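Local coordinates for ATP-dependent RNA helicase HrpB (Escherichia coli, PDB 6EUD), which hydrolyses ATP to ADP and phosphate and acts as a DExH-box RNA helicase that binds single-stranded RNA, at residues I619-L624 with L660-E665. Residues are numbered along the deposited sequence; the frame is centred on the assembly and turned at random.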
loop_
_atom_site.group_PDB
_atom_site.type_symbol
_atom_site.label_atom_id
_atom_site.label_comp_id
_atom_site.label_asym_id
_atom_site.label_seq_id
_atom_site.Cartn_x
_atom_site.Cartn_y
_atom_site.Cartn_z
ATOM N N ILE A 619 8.172 -26.814 18.107
ATOM C CA ILE A 619 9.213 -25.863 18.481
ATOM C C ILE A 619 8.713 -24.441 18.227
ATOM O O ILE A 619 8.911 -23.549 19.059
ATOM C CB ILE A 619 10.515 -26.119 17.702
ATOM C CG1 ILE A 619 11.057 -27.507 18.034
ATOM C CG2 ILE A 619 11.546 -25.017 17.983
ATOM C CD1 ILE A 619 12.164 -27.968 17.122
ATOM N N ARG A 620 8.050 -24.243 17.088
ATOM C CA ARG A 620 7.376 -22.979 16.813
ATOM C C ARG A 620 6.348 -22.657 17.892
ATOM O O ARG A 620 6.106 -21.488 18.175
ATOM C CB ARG A 620 6.700 -23.003 15.450
ATOM C CG ARG A 620 7.669 -23.213 14.329
ATOM C CD ARG A 620 7.160 -22.697 13.009
ATOM N NE ARG A 620 8.268 -22.740 12.076
ATOM C CZ ARG A 620 8.497 -23.735 11.231
ATOM N NH1 ARG A 620 7.640 -24.744 11.151
ATOM N NH2 ARG A 620 9.566 -23.691 10.443
ATOM N N ASP A 621 5.745 -23.676 18.500
ATOM C CA ASP A 621 4.809 -23.419 19.594
ATOM C C ASP A 621 5.532 -23.064 20.875
ATOM O O ASP A 621 5.152 -22.119 21.551
ATOM C CB ASP A 621 3.891 -24.622 19.862
ATOM C CG ASP A 621 2.631 -24.621 18.995
ATOM O OD1 ASP A 621 2.176 -25.709 18.590
ATOM O OD2 ASP A 621 2.083 -23.533 18.724
ATOM N N LYS A 622 6.566 -23.830 21.214
ATOM C CA LYS A 622 7.195 -23.751 22.531
ATOM C C LYS A 622 8.408 -22.825 22.569
ATOM O O LYS A 622 8.853 -22.418 23.646
ATOM C CB LYS A 622 7.602 -25.149 23.007
ATOM C CG LYS A 622 6.437 -26.046 23.345
ATOM C CD LYS A 622 5.578 -25.391 24.393
ATOM C CE LYS A 622 4.595 -26.364 25.009
ATOM N NZ LYS A 622 3.642 -26.852 24.006
ATOM N N GLY A 623 8.941 -22.501 21.396
ATOM C CA GLY A 623 10.111 -21.651 21.299
ATOM C C GLY A 623 11.414 -22.435 21.213
ATOM O O GLY A 623 11.462 -23.634 21.491
ATOM N N LEU A 624 12.482 -21.750 20.835
ATOM C CA LEU A 624 13.780 -22.387 20.665
ATOM C C LEU A 624 14.352 -22.980 21.956
ATOM O O LEU A 624 15.243 -23.826 21.923
ATOM C CB LEU A 624 14.766 -21.381 20.095
ATOM C CG LEU A 624 14.414 -20.908 18.705
ATOM C CD1 LEU A 624 15.417 -19.845 18.307
ATOM C CD2 LEU A 624 14.462 -22.095 17.759
ATOM N N LEU A 660 15.126 -17.854 12.849
ATOM C CA LEU A 660 15.437 -19.250 13.162
ATOM C C LEU A 660 14.189 -20.117 13.189
ATOM O O LEU A 660 14.172 -21.185 12.577
ATOM C CB LEU A 660 16.163 -19.363 14.506
ATOM C CG LEU A 660 17.583 -18.814 14.490
ATOM C CD1 LEU A 660 18.226 -18.965 15.868
ATOM C CD2 LEU A 660 18.381 -19.523 13.419
ATOM N N LEU A 661 13.158 -19.662 13.906
ATOM C CA LEU A 661 11.870 -20.365 13.939
ATOM C C LEU A 661 11.296 -20.508 12.531
ATOM O O LEU A 661 10.747 -21.551 12.173
ATOM C CB LEU A 661 10.883 -19.636 14.850
ATOM C CG LEU A 661 11.220 -19.793 16.337
ATOM C CD1 LEU A 661 10.352 -18.893 17.194
ATOM C CD2 LEU A 661 11.092 -21.248 16.783
ATOM N N ALA A 662 11.455 -19.471 11.718
ATOM C CA ALA A 662 10.903 -19.493 10.369
ATOM C C ALA A 662 11.662 -20.466 9.470
ATOM O O ALA A 662 11.076 -21.070 8.564
ATOM C CB ALA A 662 10.911 -18.097 9.774
ATOM N N ALA A 663 12.955 -20.639 9.729
ATOM C CA ALA A 663 13.802 -21.422 8.826
ATOM C C ALA A 663 14.174 -22.813 9.350
ATOM O O ALA A 663 15.085 -23.448 8.811
ATOM C CB ALA A 663 15.072 -20.645 8.500
ATOM N N LEU A 664 13.482 -23.285 10.386
ATOM C CA LEU A 664 13.778 -24.597 11.005
ATOM C C LEU A 664 13.954 -25.720 9.984
ATOM O O LEU A 664 14.846 -26.567 10.115
ATOM C CB LEU A 664 12.664 -24.979 11.981
ATOM C CG LEU A 664 12.649 -24.168 13.271
ATOM C CD1 LEU A 664 11.391 -24.476 14.069
ATOM C CD2 LEU A 664 13.898 -24.488 14.068
ATOM N N GLU A 665 13.098 -25.706 8.964
ATOM C CA GLU A 665 13.162 -26.658 7.862
ATOM C C GLU A 665 14.528 -26.623 7.166
ATOM O O GLU A 665 15.070 -27.652 6.768
ATOM C CB GLU A 665 12.035 -26.367 6.853
ATOM C CG GLU A 665 10.625 -26.787 7.325
ATOM C CD GLU A 665 10.019 -25.840 8.368
ATOM O OE1 GLU A 665 10.507 -24.690 8.507
ATOM O OE2 GLU A 665 9.050 -26.243 9.057
#
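Arg620, near the C-terminal end of helix 608-622, lays its guanidinium group against the break between helices 657-662 and 664-667, fitting as a knob into a hole made by Leu661, Ala662, Leu664 and Glu665. This helix-to-helix packing lies in the C-terminal part of the chain, away from the nucleotide site and the DEFH box.

The polar evidence is a two-sided grip. NE of Arg620 donates to Leu661 O at 2.8 Å, from above the carbonyl plane, and NH2 donates to the same oxygen at 3.0 Å, so two nitrogens hold one carbonyl at the point where the helix gives way. Toward Glu665 a salt bridge forms with the guanidinium and carboxylate planes only 10° apart; NH1 reaches the syn lone pair of OE2 at 2.9 Å. The bend of the Glu665 chain at chi2 (76°) turns the carboxylate back to Arg620, and OE2 is also held by Gln613 of helix 608-622.

The apolar evidence lies beside this grip. Leu664 CD1 lies over one face of the Arg620 guanidinium, offset toward its rim, and also meets Ile619 CG2 at 4.0 Å, and Ile619 CG2 lies equally near Leu661 CD2. Leu624, past the helix end at Gly623, whose positive phi suits glycine, splits its branches: CD1 crosses to Leu660 CD1. Were Leu624 replaced by an alanine, the loss of both branches would probably open a gap beside Leu660 and Leu661, leaving their methyls without this partner. The other branch makes the closest apolar approach, Leu624 CD2 to Leu661 CD2 at 3.6 Å.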